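Local coordinates for protein nicotinate phosphoribosyltransferase (Porphyromonas gingivalis, PDB 2IM5) that probably catalyses the ATP-dependent synthesis of nicotinate D-ribonucleotide from nicotinate and phosphoribosyl diphosphate, a step on the route to NAD(+), at residues V256-R259 with N260-K263; R288-E292 with L293-P297; K318-A321 with G322-A326. All coordinates share one frame; numbering follows the deposited sequence.

Interaction 1 (V256-R259 with N260-K263); sequences VFMR and NFSK
Asn260 N reaches back to Val256 O in a bond of 3.2 Å, with an N-H...O angle of 143°, as the helix that began at 254 runs out; Asn260 N makes a second, weak bond to Phe257 O, and Phe261 N then turns back to Met258 O at 3.2 Å. One turn of chain thus separates Phe257 from Phe261, and their rings meet on the buried side. CE2 of Phe257 sits over the centre of one face of the Phe261 ring, 3.6 Å from its CD1, while CZ of Phe257 lies against CD1 and CE1 of the same ring. The planes are inclined at 45°, an oblique aromatic pair with centroids 4.8 Å apart. In Phe257, CG is anti to the backbone N (chi1 -180°); its CB bond points away from 260-263, yet the far end of the ring comes back to Phe261. Met258 adds a Met-aromatic contact, its SD lying obliquely to the Phe261 ring, 5.4 Å from the centroid and 4.4 Å from CD2. These apolar groups pack in the layer between the helices and the parallel strands, as in the TIM-barrel-like fold to which the family belongs: Met233 of helix 228-240 touches both phenylalanines, and Leu272 of strand 271-274 touches Met258 and Phe261. Flat phenylalanine rings can lie against each other and against such neighbours, while the unbranched methionine chain can place its sulfur beside a ring. Arg259 and Asn260, by contrast, are exposed. Beyond Phe261 the chain goes straight into the next helix, where Ser262 stands at the N-cap and its OG accepts a hydrogen bond from His265 N.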
ATOM      1  N   VAL A 256     -11.591  -6.819 -16.528  1.00 18.86           N
ATOM      2  CA  VAL A 256     -12.867  -6.240 -16.138  1.00 19.03           C
ATOM      3  C   VAL A 256     -12.704  -4.719 -16.048  1.00 21.17           C
ATOM      4  O   VAL A 256     -13.550  -3.964 -16.516  1.00 19.86           O
ATOM      5  CB  VAL A 256     -13.332  -6.790 -14.776  1.00 19.71           C
ATOM      6  CG1 VAL A 256     -14.489  -5.954 -14.245  1.00 20.11           C
ATOM      7  CG2 VAL A 256     -13.757  -8.250 -14.926  1.00 18.82           C
ATOM      8  N   PHE A 257     -11.600  -4.271 -15.457  1.00 21.18           N
ATOM      9  CA  PHE A 257     -11.346  -2.839 -15.334  1.00 21.50           C
ATOM     10  C   PHE A 257     -11.328  -2.164 -16.705  1.00 22.32           C
ATOM     11  O   PHE A 257     -12.059  -1.204 -16.948  1.00 23.61           O
ATOM     12  CB  PHE A 257     -10.000  -2.583 -14.658  1.00 20.28           C
ATOM     13  CG  PHE A 257      -9.677  -1.122 -14.494  1.00 20.00           C
ATOM     14  CD1 PHE A 257     -10.017  -0.448 -13.330  1.00 18.70           C
ATOM     15  CD2 PHE A 257      -9.069  -0.408 -15.528  1.00 21.00           C
ATOM     16  CE1 PHE A 257      -9.763   0.917 -13.194  1.00 19.51           C
ATOM     17  CE2 PHE A 257      -8.812   0.953 -15.407  1.00 21.33           C
ATOM     18  CZ  PHE A 257      -9.159   1.618 -14.235  1.00 21.36           C
ATOM     19  N   MET A 258     -10.481  -2.671 -17.595  1.00 24.41           N
ATOM     20  CA  MET A 258     -10.342  -2.111 -18.938  1.00 24.60           C
ATOM     21  C   MET A 258     -11.655  -2.087 -19.707  1.00 26.27           C
ATOM     22  O   MET A 258     -11.991  -1.082 -20.336  1.00 26.26           O
ATOM     23  CB  MET A 258      -9.284  -2.887 -19.733  1.00 22.49           C
ATOM     24  CG  MET A 258      -7.852  -2.643 -19.263  1.00 21.26           C
ATOM     25  SD  MET A 258      -7.356  -0.883 -19.245  1.00 14.46           S
ATOM     26  CE  MET A 258      -5.973  -0.970 -18.197  1.00 18.82           C
ATOM     27  N   ARG A 259     -12.397  -3.185 -19.650  1.00 27.77           N
ATOM     28  CA  ARG A 259     -13.672  -3.271 -20.344  1.00 30.36           C
ATOM     29  C   ARG A 259     -14.630  -2.167 -19.900  1.00 30.58           C
ATOM     30  O   ARG A 259     -15.417  -1.667 -20.706  1.00 32.44           O
ATOM     31  CB  ARG A 259     -14.322  -4.640 -20.096  1.00 33.21           C
ATOM     32  CG  ARG A 259     -15.594  -4.881 -20.896  1.00 36.32           C
ATOM     33  CD  ARG A 259     -16.237  -6.218 -20.531  1.00 42.12           C
ATOM     34  NE  ARG A 259     -15.284  -7.325 -20.616  1.00 46.03           N
ATOM     35  CZ  ARG A 259     -14.887  -8.053 -19.576  1.00 46.40           C
ATOM     36  NH1 ARG A 259     -15.364  -7.799 -18.364  1.00 46.61           N
ATOM     37  NH2 ARG A 259     -14.000  -9.025 -19.746  1.00 47.44           N
ATOM     38  N   ASN A 260     -14.558  -1.773 -18.631  1.00 29.22           N
ATOM     39  CA  ASN A 260     -15.458  -0.743 -18.106  1.00 28.94           C
ATOM     40  C   ASN A 260     -14.809   0.636 -17.884  1.00 27.92           C
ATOM     41  O   ASN A 260     -15.426   1.542 -17.313  1.00 27.00           O
ATOM     42  CB  ASN A 260     -16.086  -1.225 -16.792  1.00 31.10           C
ATOM     43  CG  ASN A 260     -16.796  -2.568 -16.941  1.00 34.47           C
ATOM     44  OD1 ASN A 260     -16.255  -3.620 -16.579  1.00 35.63           O
ATOM     45  ND2 ASN A 260     -18.008  -2.539 -17.494  1.00 34.25           N
ATOM     46  N   PHE A 261     -13.572   0.794 -18.345  1.00 25.31           N
ATOM     47  CA  PHE A 261     -12.840   2.051 -18.192  1.00 22.99           C
ATOM     48  C   PHE A 261     -13.476   3.111 -19.092  1.00 22.02           C
ATOM     49  O   PHE A 261     -13.450   2.992 -20.311  1.00 21.58           O
ATOM     50  CB  PHE A 261     -11.373   1.820 -18.573  1.00 21.25           C
ATOM     51  CG  PHE A 261     -10.425   2.866 -18.062  1.00 21.13           C
ATOM     52  CD1 PHE A 261     -10.732   3.625 -16.942  1.00 18.96           C
ATOM     53  CD2 PHE A 261      -9.178   3.032 -18.662  1.00 20.70           C
ATOM     54  CE1 PHE A 261      -9.814   4.530 -16.422  1.00 21.17           C
ATOM     55  CE2 PHE A 261      -8.254   3.935 -18.148  1.00 20.53           C
ATOM     56  CZ  PHE A 261      -8.571   4.684 -17.025  1.00 20.20           C
ATOM     57  N   SER A 262     -14.051   4.143 -18.491  1.00 21.63           N
ATOM     58  CA  SER A 262     -14.710   5.185 -19.271  1.00 24.44           C
ATOM     59  C   SER A 262     -13.723   6.186 -19.854  1.00 23.46           C
ATOM     60  O   SER A 262     -12.647   6.405 -19.307  1.00 25.35           O
ATOM     61  CB  SER A 262     -15.730   5.935 -18.410  1.00 24.92           C
ATOM     62  OG  SER A 262     -15.077   6.829 -17.520  1.00 26.60           O
ATOM     63  N   LYS A 263     -14.101   6.794 -20.969  1.00 23.21           N
ATOM     64  CA  LYS A 263     -13.255   7.780 -21.627  1.00 23.21           C
ATOM     65  C   LYS A 263     -12.919   8.928 -20.675  1.00 21.75           C
ATOM     66  O   LYS A 263     -11.789   9.407 -20.642  1.00 20.18           O
ATOM     67  CB  LYS A 263     -13.960   8.334 -22.867  1.00 25.18           C
ATOM     68  CG  LYS A 263     -13.092   9.260 -23.699  1.00 28.23           C
ATOM     69  CD  LYS A 263     -13.799   9.689 -24.974  1.00 32.33           C
ATOM     70  CE  LYS A 263     -12.948  10.679 -25.767  1.00 34.07           C
ATOM     71  NZ  LYS A 263     -11.660  10.086 -26.233  1.00 34.41           N
TER

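Interaction 2 (R288-E292 with L293-P297); sequences RRYEE and LRVDP
Leu293 N and Val295 N carry the backbone bonds that finish the helix ending at Glu292. Leu293 N donates to Arg289 O at 3.0 Å, and Val295 N to Tyr290 O at 2.8 Å, the straighter of the two with an N-H...O angle of 166°. Between them Arg294 N gives a weak bond to Glu291 O. The last carbonyls of the helix, which have no following turn to serve them, therefore find donors in the residues just beyond. Arg294 also curls its side chain back over the helix end: bent at chi2 (51°), it brings NH1 to Glu292 O in a weak bond of 3.4 Å, with that oxygen near the plane of the guanidinium at its edge. A positive group beside the C-terminal carbonyls would be expected to suit the helix dipole. Arg289 is shared more widely. Its NH1 forms a salt bridge with Glu292 OE1 at 2.9 Å, meeting that oxygen nearly along its C-O axis, and its NH2 bonds to Phe261 O. Over one face of this guanidinium lies Leu293 CD2, 3.5 Å from NH2 and offset toward the rim; its N-H groups thus serve the polar partners while one face takes an apolar one. On the buried side, branched Val295 and the compact ring of Pro297 offer apolar surface to Tyr290, whose CD1 meets Val295 CG1 at 3.8 Å and CD2 Pro297 CB at 3.9 Å. Ala266 of helix 263-268 touches both Tyr290 and Leu293, while Leu293 O takes a bond from Lys263 NZ. Arg294 has positive phi (59°), unusual for a residue with a side chain; with the bonds Val295 N to Tyr290 O and Arg294 N to Glu291 O, this makes the helix end a Schellman motif, which turns the chain toward strand 301-304.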
ATOM      1  N   ARG A 288      -3.705  -0.847 -25.625  1.00 23.54           N
ATOM      2  CA  ARG A 288      -4.822  -1.150 -26.514  1.00 24.64           C
ATOM      3  C   ARG A 288      -6.110  -0.437 -26.096  1.00 24.38           C
ATOM      4  O   ARG A 288      -6.821   0.129 -26.934  1.00 24.66           O
ATOM      5  CB  ARG A 288      -5.072  -2.666 -26.587  1.00 27.50           C
ATOM      6  CG  ARG A 288      -6.317  -3.020 -27.397  1.00 32.86           C
ATOM      7  CD  ARG A 288      -6.397  -4.491 -27.814  1.00 38.00           C
ATOM      8  NE  ARG A 288      -6.590  -5.409 -26.693  1.00 42.44           N
ATOM      9  CZ  ARG A 288      -5.601  -5.989 -26.019  1.00 44.44           C
ATOM     10  NH1 ARG A 288      -4.337  -5.750 -26.352  1.00 47.14           N
ATOM     11  NH2 ARG A 288      -5.874  -6.807 -25.008  1.00 44.68           N
ATOM     12  N   ARG A 289      -6.418  -0.454 -24.804  1.00 22.96           N
ATOM     13  CA  ARG A 289      -7.633   0.190 -24.328  1.00 20.34           C
ATOM     14  C   ARG A 289      -7.572   1.706 -24.516  1.00 20.26           C
ATOM     15  O   ARG A 289      -8.564   2.330 -24.877  1.00 21.16           O
ATOM     16  CB  ARG A 289      -7.881  -0.146 -22.856  1.00 20.63           C
ATOM     17  CG  ARG A 289      -9.174   0.439 -22.299  1.00 21.16           C
ATOM     18  CD  ARG A 289     -10.380   0.112 -23.181  1.00 20.84           C
ATOM     19  NE  ARG A 289     -11.619   0.614 -22.587  1.00 22.75           N
ATOM     20  CZ  ARG A 289     -12.761   0.786 -23.247  1.00 22.46           C
ATOM     21  NH1 ARG A 289     -12.834   0.498 -24.540  1.00 21.48           N
ATOM     22  NH2 ARG A 289     -13.827   1.252 -22.613  1.00 17.86           N
ATOM     23  N   TYR A 290      -6.415   2.304 -24.264  1.00 19.52           N
ATOM     24  CA  TYR A 290      -6.284   3.745 -24.445  1.00 20.04           C
ATOM     25  C   TYR A 290      -6.569   4.124 -25.895  1.00 21.20           C
ATOM     26  O   TYR A 290      -7.240   5.116 -26.168  1.00 20.42           O
ATOM     27  CB  TYR A 290      -4.885   4.223 -24.064  1.00 17.58           C
ATOM     28  CG  TYR A 290      -4.693   4.491 -22.584  1.00 18.34           C
ATOM     29  CD1 TYR A 290      -5.612   5.260 -21.869  1.00 17.16           C
ATOM     30  CD2 TYR A 290      -3.564   4.021 -21.910  1.00 18.13           C
ATOM     31  CE1 TYR A 290      -5.411   5.562 -20.517  1.00 16.40           C
ATOM     32  CE2 TYR A 290      -3.355   4.314 -20.566  1.00 17.90           C
ATOM     33  CZ  TYR A 290      -4.281   5.084 -19.872  1.00 17.66           C
ATOM     34  OH  TYR A 290      -4.069   5.372 -18.533  1.00 16.29           O
ATOM     35  N   GLU A 291      -6.064   3.332 -26.827  1.00 23.06           N
ATOM     36  CA  GLU A 291      -6.296   3.616 -28.228  1.00 26.78           C
ATOM     37  C   GLU A 291      -7.753   3.418 -28.612  1.00 26.80           C
ATOM     38  O   GLU A 291      -8.276   4.158 -29.441  1.00 26.89           O
ATOM     39  CB  GLU A 291      -5.374   2.764 -29.091  1.00 28.22           C
ATOM     40  CG  GLU A 291      -3.920   3.105 -28.840  1.00 33.41           C
ATOM     41  CD  GLU A 291      -2.974   2.257 -29.652  1.00 36.64           C
ATOM     42  OE1 GLU A 291      -3.245   1.046 -29.794  1.00 37.22           O
ATOM     43  OE2 GLU A 291      -1.952   2.799 -30.133  1.00 40.66           O
ATOM     44  N   GLU A 292      -8.413   2.436 -28.005  1.00 28.04           N
ATOM     45  CA  GLU A 292      -9.824   2.201 -28.291  1.00 28.79           C
ATOM     46  C   GLU A 292     -10.600   3.441 -27.875  1.00 29.01           C
ATOM     47  O   GLU A 292     -11.552   3.855 -28.539  1.00 28.36           O
ATOM     48  CB  GLU A 292     -10.354   1.005 -27.493  1.00 30.94           C
ATOM     49  CG  GLU A 292     -10.103  -0.347 -28.118  1.00 33.95           C
ATOM     50  CD  GLU A 292     -10.456  -1.483 -27.172  1.00 37.09           C
ATOM     51  OE1 GLU A 292     -11.346  -1.280 -26.307  1.00 35.45           O
ATOM     52  OE2 GLU A 292      -9.852  -2.574 -27.302  1.00 38.19           O
ATOM     53  N   LEU A 293     -10.193   4.024 -26.752  1.00 28.99           N
ATOM     54  CA  LEU A 293     -10.843   5.214 -26.226  1.00 29.06           C
ATOM     55  C   LEU A 293     -10.326   6.491 -26.880  1.00 30.74           C
ATOM     56  O   LEU A 293     -10.747   7.589 -26.522  1.00 31.50           O
ATOM     57  CB  LEU A 293     -10.625   5.300 -24.716  1.00 28.79           C
ATOM     58  CG  LEU A 293     -11.282   4.215 -23.861  1.00 28.20           C
ATOM     59  CD1 LEU A 293     -10.802   4.338 -22.422  1.00 26.25           C
ATOM     60  CD2 LEU A 293     -12.802   4.351 -23.946  1.00 26.90           C
ATOM     61  N   ARG A 294      -9.416   6.344 -27.835  1.00 31.37           N
ATOM     62  CA  ARG A 294      -8.835   7.488 -28.522  1.00 33.94           C
ATOM     63  C   ARG A 294      -8.130   8.424 -27.547  1.00 33.50           C
ATOM     64  O   ARG A 294      -8.266   9.645 -27.617  1.00 33.31           O
ATOM     65  CB  ARG A 294      -9.913   8.244 -29.310  1.00 36.80           C
ATOM     66  CG  ARG A 294     -10.060   7.785 -30.759  1.00 42.27           C
ATOM     67  CD  ARG A 294     -10.209   6.268 -30.872  1.00 48.10           C
ATOM     68  NE  ARG A 294     -10.106   5.806 -32.259  1.00 52.17           N
ATOM     69  CZ  ARG A 294     -10.155   4.530 -32.635  1.00 53.17           C
ATOM     70  NH1 ARG A 294     -10.306   3.573 -31.727  1.00 53.22           N
ATOM     71  NH2 ARG A 294     -10.054   4.213 -33.921  1.00 54.33           N
ATOM     72  N   VAL A 295      -7.383   7.826 -26.627  1.00 31.71           N
ATOM     73  CA  VAL A 295      -6.608   8.562 -25.643  1.00 30.29           C
ATOM     74  C   VAL A 295      -5.163   8.181 -25.946  1.00 29.80           C
ATOM     75  O   VAL A 295      -4.869   7.015 -26.192  1.00 28.98           O
ATOM     76  CB  VAL A 295      -6.982   8.140 -24.204  1.00 30.32           C
ATOM     77  CG1 VAL A 295      -6.020   8.751 -23.207  1.00 29.41           C
ATOM     78  CG2 VAL A 295      -8.403   8.578 -23.896  1.00 30.43           C
ATOM     79  N   ASP A 296      -4.267   9.160 -25.939  1.00 29.31           N
ATOM     80  CA  ASP A 296      -2.868   8.906 -26.249  1.00 30.34           C
ATOM     81  C   ASP A 296      -2.104   8.265 -25.096  1.00 29.59           C
ATOM     82  O   ASP A 296      -1.799   8.921 -24.102  1.00 31.59           O
ATOM     83  CB  ASP A 296      -2.190  10.214 -26.669  1.00 31.92           C
ATOM     84  CG  ASP A 296      -0.752  10.010 -27.117  1.00 33.75           C
ATOM     85  OD1 ASP A 296      -0.364   8.854 -27.402  1.00 33.00           O
ATOM     86  OD2 ASP A 296      -0.014  11.014 -27.194  1.00 36.46           O
ATOM     87  N   PRO A 297      -1.772   6.974 -25.223  1.00 27.72           N
ATOM     88  CA  PRO A 297      -1.040   6.264 -24.171  1.00 26.49           C
ATOM     89  C   PRO A 297       0.340   6.829 -23.881  1.00 26.12           C
ATOM     90  O   PRO A 297       0.860   6.686 -22.773  1.00 26.94           O
ATOM     91  CB  PRO A 297      -0.984   4.827 -24.694  1.00 25.64           C
ATOM     92  CG  PRO A 297      -1.024   4.998 -26.170  1.00 25.98           C
ATOM     93  CD  PRO A 297      -2.054   6.080 -26.361  1.00 26.89           C
TER

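Interaction 3 (K318-A321 with G322-A326); sequences KLCA and GRIKA
Cys320 O and the residues just after it form the helix-to-strand turn of a beta-alpha-beta unit, in which helix 310-320 links the parallel strands 301-304 and 325-330 of the barrel-like domain. Two backbone donors share that one oxygen. Arg323 N approaches Cys320 O at 2.8 Å, and Ile324 N lies at 3.3 Å from it, its N-H...O angle a straight 166°. The double grip ties the helix end to the start of the strand. Gly322 occupies the bend with positive phi (75°), a conformation glycine adopts readily. The aliphatic part of Arg323 runs back along the turn, its CD 3.6 Å from Leu319 O, and its NH1 forms a salt bridge with Glu284 of helix 279-292. Inside, small side chains let helix and strand come close, with Phe304 of strand 301-304 touching both Cys320 and Ala326. SG of Cys320, anti to its own carbonyl carbon (chi1 -67°), reaches Ile324 CG2 in the loop at 4.1 Å and Ala326 CB at the start of the strand at 3.8 Å.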
ATOM      1  N   LYS A 318      12.394  -1.082 -20.628  1.00 33.22           N
ATOM      2  CA  LYS A 318      12.650  -1.314 -22.052  1.00 34.48           C
ATOM      3  C   LYS A 318      11.342  -1.639 -22.768  1.00 34.41           C
ATOM      4  O   LYS A 318      11.081  -1.139 -23.860  1.00 34.35           O
ATOM      5  CB  LYS A 318      13.627  -2.472 -22.250  1.00 36.06           C
ATOM      6  CG  LYS A 318      14.989  -2.274 -21.604  1.00 40.62           C
ATOM      7  CD  LYS A 318      15.906  -3.466 -21.878  1.00 43.17           C
ATOM      8  CE  LYS A 318      17.170  -3.405 -21.025  1.00 44.51           C
ATOM      9  NZ  LYS A 318      17.877  -2.100 -21.183  1.00 44.08           N
ATOM     10  N   LEU A 319      10.531  -2.491 -22.150  1.00 34.42           N
ATOM     11  CA  LEU A 319       9.239  -2.867 -22.715  1.00 33.56           C
ATOM     12  C   LEU A 319       8.344  -1.655 -22.974  1.00 32.88           C
ATOM     13  O   LEU A 319       7.562  -1.647 -23.925  1.00 33.19           O
ATOM     14  CB  LEU A 319       8.513  -3.821 -21.766  1.00 35.77           C
ATOM     15  CG  LEU A 319       8.769  -5.328 -21.870  1.00 37.44           C
ATOM     16  CD1 LEU A 319      10.232  -5.608 -22.151  1.00 39.09           C
ATOM     17  CD2 LEU A 319       8.320  -5.994 -20.575  1.00 36.12           C
ATOM     18  N   CYS A 320       8.462  -0.633 -22.129  1.00 30.68           N
ATOM     19  CA  CYS A 320       7.646   0.569 -22.265  1.00 29.35           C
ATOM     20  C   CYS A 320       8.182   1.589 -23.258  1.00 29.28           C
ATOM     21  O   CYS A 320       7.426   2.415 -23.761  1.00 29.41           O
ATOM     22  CB  CYS A 320       7.487   1.250 -20.904  1.00 28.28           C
ATOM     23  SG  CYS A 320       6.517   0.307 -19.724  1.00 27.96           S
ATOM     24  N   ALA A 321       9.483   1.535 -23.528  1.00 28.59           N
ATOM     25  CA  ALA A 321      10.120   2.483 -24.439  1.00 28.17           C
ATOM     26  C   ALA A 321       9.309   2.746 -25.703  1.00 28.03           C
ATOM     27  O   ALA A 321       8.984   1.825 -26.446  1.00 29.13           O
ATOM     28  CB  ALA A 321      11.510   1.990 -24.805  1.00 27.45           C
ATOM     29  N   GLY A 322       8.973   4.011 -25.925  1.00 29.48           N
ATOM     30  CA  GLY A 322       8.220   4.397 -27.105  1.00 28.96           C
ATOM     31  C   GLY A 322       6.737   4.075 -27.114  1.00 30.27           C
ATOM     32  O   GLY A 322       6.075   4.294 -28.125  1.00 30.87           O
ATOM     33  N   ARG A 323       6.194   3.573 -26.008  1.00 29.72           N
ATOM     34  CA  ARG A 323       4.775   3.233 -25.977  1.00 28.38           C
ATOM     35  C   ARG A 323       3.998   3.956 -24.879  1.00 28.15           C
ATOM     36  O   ARG A 323       2.903   4.474 -25.106  1.00 27.69           O
ATOM     37  CB  ARG A 323       4.611   1.731 -25.792  1.00 30.16           C
ATOM     38  CG  ARG A 323       5.558   0.902 -26.631  1.00 33.37           C
ATOM     39  CD  ARG A 323       5.226  -0.564 -26.494  1.00 34.61           C
ATOM     40  NE  ARG A 323       3.926  -0.854 -27.084  1.00 37.68           N
ATOM     41  CZ  ARG A 323       3.227  -1.956 -26.840  1.00 39.18           C
ATOM     42  NH1 ARG A 323       3.714  -2.869 -26.007  1.00 37.91           N
ATOM     43  NH2 ARG A 323       2.049  -2.142 -27.433  1.00 39.03           N
ATOM     44  N   ILE A 324       4.571   3.994 -23.685  1.00 26.86           N
ATOM     45  CA  ILE A 324       3.916   4.627 -22.552  1.00 24.97           C
ATOM     46  C   ILE A 324       4.997   4.888 -21.512  1.00 24.05           C
ATOM     47  O   ILE A 324       5.992   4.168 -21.464  1.00 23.59           O
ATOM     48  CB  ILE A 324       2.818   3.677 -21.993  1.00 24.06           C
ATOM     49  CG1 ILE A 324       1.993   4.372 -20.904  1.00 23.46           C
ATOM     50  CG2 ILE A 324       3.466   2.402 -21.459  1.00 22.97           C
ATOM     51  CD1 ILE A 324       0.717   3.618 -20.565  1.00 20.50           C
ATOM     52  N   LYS A 325       4.817   5.918 -20.694  1.00 23.60           N
ATOM     53  CA  LYS A 325       5.811   6.246 -19.678  1.00 23.06           C
ATOM     54  C   LYS A 325       5.778   5.265 -18.507  1.00 22.56           C
ATOM     55  O   LYS A 325       4.766   4.607 -18.256  1.00 20.99           O
ATOM     56  CB  LYS A 325       5.607   7.685 -19.200  1.00 26.46           C
ATOM     57  CG  LYS A 325       5.836   8.707 -20.308  1.00 31.15           C
ATOM     58  CD  LYS A 325       5.451  10.113 -19.896  1.00 34.95           C
ATOM     59  CE  LYS A 325       5.627  11.072 -21.061  1.00 39.63           C
ATOM     60  NZ  LYS A 325       5.097  12.432 -20.756  1.00 45.74           N
ATOM     61  N   ALA A 326       6.893   5.157 -17.793  1.00 21.34           N
ATOM     62  CA  ALA A 326       6.962   4.226 -16.674  1.00 22.59           C
ATOM     63  C   ALA A 326       7.691   4.743 -15.442  1.00 22.23           C
ATOM     64  O   ALA A 326       8.638   5.516 -15.538  1.00 23.31           O
ATOM     65  CB  ALA A 326       7.604   2.926 -17.135  1.00 20.85           C
TER

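Overall arrangement
The three contacts follow one another along the chain without nesting or crossing, each closing a short local turn at the end of a helix. Interaction 1 joins helix 254-260 to helix 263-268, interaction 2 leads from helix 279-292 toward strand 301-304, and interaction 3 from helix 310-320 into strand 325-330. Interactions 1 and 2, with centres 11 Å apart, touch through polar and packing contacts between 258-263 and 289-293. Interaction 2 meets interaction 3 by packing alone, Pro297 and Tyr290 lying against Ile324. Interactions 1 and 3 do not touch, their nearest atoms being about 8 Å apart, so 288-297 bridges them across neighbouring parts of the parallel-stranded domain.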